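Local coordinates for multi-copper Oxidase CueO (Ochrobactrum, PDB 6EVG), which probably oxidises phenolic substrates as a laccase-like multicopper oxidase, with activity towards lignin model compounds and lignosulfonate, at residues A[236-249]-A[269-283]. Numbering follows the deposited sequence.
Sequences RLSDNRPLLVVASD and RYEVLVDFSKGEATD
Thr282 CG2 lies over one face of the Arg241 guanidinium, offset toward its rim, 3.8 Å from NH2. At the edge of the same group, in its plane, sits the carboxylate of Asp239, gripped side-on: NE donates to OD1 and NH2 to OD2 (2.7 Å), and each carboxylate oxygen receives its bond on the syn lone pair. Weak bonds run from NH1 to Asp275 O and from NH2 to Glu280 O, and an in-plane water links NH1 to Phe276 O and Glu280 O. The chain of Arg241 bends at chi3 (72°), which turns the guanidinium into the 276-280 loop; its CD rests on Val274 CG1, a methyl that also lies over one face of the Phe276 ring. At the far end Ser248 OG stands 3.3 Å above one face of the Tyr270 ring while donating to Arg269 O (2.8 Å), and Asp249 CB lies over one face of the Arg269 guanidinium. Asp249 OD1 accepts from Arg269 N at 170°; its OD2 pairs with Lys461, while Arg269 NH2 pairs with Asp462 and Arg269 NH1 donates to Gly267 O. Between these ends, strands 243-248 and 269-275 pair antiparallel within a sheet of the second cupredoxin-like domain, and a classic beta bulge sets Val246 and Ala247 opposite Glu271, whose O takes a bond from Val246 N (2.9 Å) and a weak one from Ala247 N. Glu271 extends past Ala247 CB, its OE1 paired with Arg221 and its OE2 water-linked to Ser248 O. Strands 233-237 and 282-287 belong to the other sheet. Leu237 CD1 and Val274 CG1 span the two sheets tip to tip, tightly packed at 3.4 Å. Just past the end of strand 233-237, Ser238 exchanges two bonds with Asp283: N to O, and OG accepting from N at 169°.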
loop_
_atom_site.group_PDB
_atom_site.type_symbol
_atom_site.label_atom_id
_atom_site.label_comp_id
_atom_site.label_asym_id
_atom_site.label_seq_id
_atom_site.Cartn_x
_atom_site.Cartn_y
_atom_site.Cartn_z
ATOM N N ARG A 236 -5.925 -15.938 -5.337
ATOM C CA ARG A 236 -5.744 -17.350 -4.976
ATOM C C ARG A 236 -4.679 -17.921 -5.888
ATOM O O ARG A 236 -4.381 -17.367 -6.947
ATOM C CB ARG A 236 -7.061 -18.178 -5.104
ATOM C CG ARG A 236 -7.545 -18.321 -6.534
ATOM C CD ARG A 236 -8.528 -19.466 -6.669
ATOM N NE ARG A 236 -9.077 -19.571 -7.992
ATOM C CZ ARG A 236 -9.495 -20.675 -8.568
ATOM N NH1 ARG A 236 -9.302 -21.854 -8.012
ATOM N NH2 ARG A 236 -9.995 -20.605 -9.797
ATOM N N LEU A 237 -4.228 -19.140 -5.538
ATOM C CA LEU A 237 -3.499 -19.953 -6.500
ATOM C C LEU A 237 -4.466 -20.885 -7.228
ATOM O O LEU A 237 -5.544 -21.210 -6.726
ATOM C CB LEU A 237 -2.395 -20.769 -5.791
ATOM C CG LEU A 237 -1.201 -19.892 -5.344
ATOM C CD1 LEU A 237 -0.193 -20.418 -4.386
ATOM C CD2 LEU A 237 -0.472 -19.194 -6.451
ATOM N N SER A 238 -4.130 -21.219 -8.460
ATOM C CA SER A 238 -5.025 -21.943 -9.355
ATOM C C SER A 238 -5.351 -23.357 -8.826
ATOM O O SER A 238 -6.379 -23.916 -9.276
ATOM C CB SER A 238 -4.476 -21.984 -10.757
ATOM O OG SER A 238 -3.213 -22.551 -10.807
ATOM N N ASP A 239 -4.521 -23.941 -7.985
ATOM C CA ASP A 239 -4.823 -25.210 -7.339
ATOM C C ASP A 239 -5.279 -25.030 -5.907
ATOM O O ASP A 239 -5.339 -26.021 -5.138
ATOM C CB ASP A 239 -3.653 -26.168 -7.445
ATOM C CG ASP A 239 -2.450 -25.719 -6.732
ATOM O OD1 ASP A 239 -2.420 -24.687 -6.005
ATOM O OD2 ASP A 239 -1.423 -26.437 -6.946
ATOM N N ASN A 240 -5.645 -23.816 -5.508
ATOM C CA ASN A 240 -6.205 -23.570 -4.203
ATOM C C ASN A 240 -5.334 -23.860 -3.036
ATOM O O ASN A 240 -5.809 -23.938 -1.911
ATOM C CB ASN A 240 -7.592 -24.239 -4.030
ATOM C CG ASN A 240 -8.572 -23.761 -5.075
ATOM O OD1 ASN A 240 -8.834 -22.547 -5.211
ATOM N ND2 ASN A 240 -9.130 -24.709 -5.809
ATOM N N ARG A 241 -4.016 -23.953 -3.240
ATOM C CA ARG A 241 -3.146 -24.209 -2.091
ATOM C C ARG A 241 -3.179 -23.035 -1.144
ATOM O O ARG A 241 -3.365 -21.877 -1.526
ATOM C CB ARG A 241 -1.739 -24.587 -2.547
ATOM C CG ARG A 241 -0.945 -23.448 -3.141
ATOM C CD ARG A 241 0.442 -23.893 -3.591
ATOM N NE ARG A 241 0.331 -24.723 -4.783
ATOM C CZ ARG A 241 1.359 -25.268 -5.354
ATOM N NH1 ARG A 241 2.577 -25.079 -4.833
ATOM N NH2 ARG A 241 1.179 -25.916 -6.472
ATOM N N PRO A 242 -2.987 -23.302 0.143
ATOM C CA PRO A 242 -3.155 -22.237 1.132
ATOM C C PRO A 242 -2.073 -21.162 1.027
ATOM O O PRO A 242 -0.901 -21.449 0.725
ATOM C CB PRO A 242 -3.048 -22.979 2.479
ATOM C CG PRO A 242 -2.584 -24.274 2.187
ATOM C CD PRO A 242 -2.779 -24.615 0.781
ATOM N N LEU A 243 -2.499 -19.955 1.315
ATOM C CA LEU A 243 -1.644 -18.796 1.523
ATOM C C LEU A 243 -1.554 -18.594 3.023
ATOM O O LEU A 243 -2.572 -18.201 3.640
ATOM C CB LEU A 243 -2.140 -17.567 0.802
ATOM C CG LEU A 243 -2.577 -17.716 -0.683
ATOM C CD1 LEU A 243 -3.188 -16.402 -1.129
ATOM C CD2 LEU A 243 -1.616 -18.419 -1.564
ATOM N N LEU A 244 -0.408 -18.869 3.635
ATOM C CA LEU A 244 -0.287 -18.727 5.071
ATOM C C LEU A 244 0.067 -17.256 5.387
ATOM O O LEU A 244 1.190 -16.829 5.140
ATOM C CB LEU A 244 0.758 -19.672 5.651
ATOM C CG LEU A 244 0.961 -19.545 7.177
ATOM C CD1 LEU A 244 -0.289 -19.986 7.932
ATOM C CD2 LEU A 244 2.141 -20.368 7.583
ATOM N N VAL A 245 -0.909 -16.507 5.895
ATOM C CA VAL A 245 -0.658 -15.077 6.132
ATOM C C VAL A 245 0.093 -14.917 7.437
ATOM O O VAL A 245 -0.399 -15.330 8.504
ATOM C CB VAL A 245 -1.969 -14.274 6.158
ATOM C CG1 VAL A 245 -1.577 -12.792 6.300
ATOM C CG2 VAL A 245 -2.799 -14.486 4.923
ATOM N N VAL A 246 1.294 -14.337 7.364
ATOM C CA VAL A 246 2.118 -14.131 8.525
ATOM C C VAL A 246 2.202 -12.656 8.961
ATOM O O VAL A 246 2.638 -12.426 10.103
ATOM C CB VAL A 246 3.542 -14.692 8.348
ATOM C CG1 VAL A 246 3.496 -16.205 8.169
ATOM C CG2 VAL A 246 4.338 -14.034 7.218
ATOM N N ALA A 247 1.813 -11.727 8.118
ATOM C CA ALA A 247 1.930 -10.296 8.476
ATOM C C ALA A 247 1.022 -9.509 7.578
ATOM O O ALA A 247 0.715 -9.870 6.456
ATOM C CB ALA A 247 3.362 -9.810 8.278
ATOM N N SER A 248 0.629 -8.326 8.118
ATOM C CA SER A 248 0.038 -7.266 7.281
ATOM C C SER A 248 0.843 -5.968 7.489
ATOM O O SER A 248 2.024 -6.047 7.856
ATOM C CB SER A 248 -1.474 -7.124 7.506
ATOM O OG SER A 248 -2.073 -6.259 6.534
ATOM N N ASP A 249 0.214 -4.834 7.244
ATOM C CA ASP A 249 0.922 -3.536 7.102
ATOM C C ASP A 249 1.903 -3.295 8.233
ATOM O O ASP A 249 3.013 -2.781 8.014
ATOM C CB ASP A 249 -0.132 -2.406 7.154
ATOM C CG ASP A 249 -1.359 -2.617 6.335
ATOM O OD1 ASP A 249 -1.340 -3.287 5.283
ATOM O OD2 ASP A 249 -2.429 -2.083 6.804
ATOM N N ARG A 269 -0.739 -4.225 2.576
ATOM C CA ARG A 269 0.305 -5.233 2.361
ATOM C C ARG A 269 -0.038 -6.478 3.142
ATOM O O ARG A 269 -0.496 -6.406 4.282
ATOM C CB ARG A 269 1.710 -4.759 2.825
ATOM C CG ARG A 269 2.313 -3.621 2.006
ATOM C CD ARG A 269 1.845 -2.233 2.415
ATOM N NE ARG A 269 2.391 -1.863 3.709
ATOM C CZ ARG A 269 1.843 -0.978 4.528
ATOM N NH1 ARG A 269 0.682 -0.375 4.232
ATOM N NH2 ARG A 269 2.469 -0.667 5.668
ATOM N N TYR A 270 0.278 -7.647 2.560
ATOM C CA TYR A 270 0.242 -8.903 3.295
ATOM C C TYR A 270 1.492 -9.706 2.906
ATOM O O TYR A 270 1.836 -9.807 1.720
ATOM C CB TYR A 270 -0.993 -9.736 2.962
ATOM C CG TYR A 270 -2.272 -9.127 3.505
ATOM C CD1 TYR A 270 -2.672 -9.373 4.803
ATOM C CD2 TYR A 270 -3.040 -8.267 2.748
ATOM C CE1 TYR A 270 -3.846 -8.801 5.308
ATOM C CE2 TYR A 270 -4.207 -7.701 3.236
ATOM C CZ TYR A 270 -4.581 -7.970 4.518
ATOM O OH TYR A 270 -5.727 -7.366 5.073
ATOM N N GLU A 271 2.108 -10.314 3.919
ATOM C CA GLU A 271 3.197 -11.286 3.667
ATOM C C GLU A 271 2.614 -12.685 3.871
ATOM O O GLU A 271 1.974 -12.943 4.915
ATOM C CB GLU A 271 4.365 -11.064 4.598
ATOM C CG GLU A 271 4.965 -9.661 4.568
ATOM C CD GLU A 271 6.196 -9.511 5.408
ATOM O OE1 GLU A 271 7.070 -10.379 5.360
ATOM O OE2 GLU A 271 6.268 -8.536 6.164
ATOM N N VAL A 272 2.799 -13.533 2.864
ATOM C CA VAL A 272 2.238 -14.882 2.897
ATOM C C VAL A 272 3.319 -15.887 2.598
ATOM O O VAL A 272 4.297 -15.635 1.893
ATOM C CB VAL A 272 1.095 -15.014 1.905
ATOM C CG1 VAL A 272 -0.004 -14.006 2.202
ATOM C CG2 VAL A 272 1.526 -15.000 0.470
ATOM N N LEU A 273 3.150 -17.083 3.167
ATOM C CA LEU A 273 4.022 -18.222 2.835
ATOM C C LEU A 273 3.220 -19.208 2.011
ATOM O O LEU A 273 2.108 -19.575 2.376
ATOM C CB LEU A 273 4.543 -18.892 4.104
ATOM C CG LEU A 273 5.278 -18.050 5.103
ATOM C CD1 LEU A 273 5.856 -18.835 6.242
ATOM C CD2 LEU A 273 6.292 -17.148 4.571
ATOM N N VAL A 274 3.861 -19.696 0.948
ATOM C CA VAL A 274 3.280 -20.675 0.046
ATOM C C VAL A 274 4.265 -21.832 -0.061
ATOM O O VAL A 274 5.444 -21.629 -0.233
ATOM C CB VAL A 274 2.969 -20.064 -1.344
ATOM C CG1 VAL A 274 2.459 -21.138 -2.310
ATOM C CG2 VAL A 274 1.995 -18.920 -1.225
ATOM N N ASP A 275 3.745 -23.065 0.062
ATOM C CA ASP A 275 4.580 -24.264 -0.034
ATOM C C ASP A 275 4.637 -24.735 -1.463
ATOM O O ASP A 275 3.635 -25.194 -2.007
ATOM C CB ASP A 275 4.025 -25.352 0.891
ATOM C CG ASP A 275 4.980 -26.531 1.048
ATOM O OD1 ASP A 275 5.996 -26.597 0.392
ATOM O OD2 ASP A 275 4.651 -27.348 1.932
ATOM N N PHE A 276 5.832 -24.674 -2.072
ATOM C CA PHE A 276 6.078 -25.140 -3.444
ATOM C C PHE A 276 6.746 -26.512 -3.482
ATOM O O PHE A 276 7.190 -26.964 -4.540
ATOM C CB PHE A 276 6.841 -24.071 -4.237
ATOM C CG PHE A 276 6.027 -22.834 -4.540
ATOM C CD1 PHE A 276 5.111 -22.796 -5.583
ATOM C CD2 PHE A 276 6.211 -21.697 -3.823
ATOM C CE1 PHE A 276 4.412 -21.612 -5.858
ATOM C CE2 PHE A 276 5.531 -20.521 -4.129
ATOM C CZ PHE A 276 4.610 -20.483 -5.099
ATOM N N SER A 277 6.773 -27.189 -2.338
ATOM C CA SER A 277 7.559 -28.401 -2.239
ATOM C C SER A 277 7.090 -29.536 -3.068
ATOM O O SER A 277 7.905 -30.424 -3.425
ATOM C CB SER A 277 7.733 -28.890 -0.806
ATOM O OG SER A 277 6.530 -29.311 -0.240
ATOM N N LYS A 278 5.830 -29.518 -3.466
ATOM C CA LYS A 278 5.370 -30.650 -4.276
ATOM C C LYS A 278 5.847 -30.488 -5.747
ATOM O O LYS A 278 5.665 -31.420 -6.530
ATOM C CB LYS A 278 3.854 -30.881 -4.060
ATOM C CG LYS A 278 3.540 -31.422 -2.682
ATOM C CD LYS A 278 2.760 -32.733 -2.687
ATOM C CE LYS A 278 2.892 -33.470 -1.350
ATOM N NZ LYS A 278 2.326 -32.721 -0.195
ATOM N N GLY A 279 6.491 -29.329 -6.086
ATOM C CA GLY A 279 7.032 -29.147 -7.418
ATOM C C GLY A 279 6.098 -28.791 -8.578
ATOM O O GLY A 279 6.565 -28.596 -9.697
ATOM N N GLU A 280 4.801 -28.673 -8.342
ATOM C CA GLU A 280 3.847 -28.356 -9.416
ATOM C C GLU A 280 3.736 -26.833 -9.705
ATOM O O GLU A 280 3.625 -26.027 -8.697
ATOM C CB GLU A 280 2.459 -28.879 -9.013
ATOM C CG GLU A 280 2.416 -30.385 -8.768
ATOM C CD GLU A 280 2.759 -31.234 -10.023
ATOM O OE1 GLU A 280 2.627 -30.713 -11.159
ATOM O OE2 GLU A 280 3.157 -32.427 -9.902
ATOM N N ALA A 281 3.746 -26.440 -11.026
ATOM C CA ALA A 281 3.502 -25.052 -11.435
ATOM C C ALA A 281 2.102 -24.628 -11.087
ATOM O O ALA A 281 1.202 -25.458 -11.031
ATOM C CB ALA A 281 3.705 -24.818 -12.903
ATOM N N THR A 282 1.924 -23.320 -10.809
ATOM C CA THR A 282 0.625 -22.841 -10.403
ATOM C C THR A 282 0.523 -21.387 -10.749
ATOM O O THR A 282 1.529 -20.671 -10.755
ATOM C CB THR A 282 0.330 -23.083 -8.917
ATOM O OG1 THR A 282 -1.013 -22.705 -8.595
ATOM C CG2 THR A 282 1.286 -22.424 -8.014
ATOM N N ASP A 283 -0.705 -20.949 -11.037
ATOM C CA ASP A 283 -0.950 -19.540 -11.410
ATOM C C ASP A 283 -1.563 -18.769 -10.256
ATOM O O ASP A 283 -2.411 -19.272 -9.538
ATOM C CB ASP A 283 -1.889 -19.483 -12.621
ATOM C CG ASP A 283 -1.265 -20.104 -13.863
ATOM O OD1 ASP A 283 -0.081 -19.964 -14.092
ATOM O OD2 ASP A 283 -2.000 -20.778 -14.613
HETATM O O HOH W 1 -1.263 -26.260 -10.192
HETATM O O HOH W 2 4.625 -26.107 -6.328
HETATM O O HOH W 3 0.871 -23.436 0.447
HETATM O O HOH W 4 4.743 -6.548 7.295
#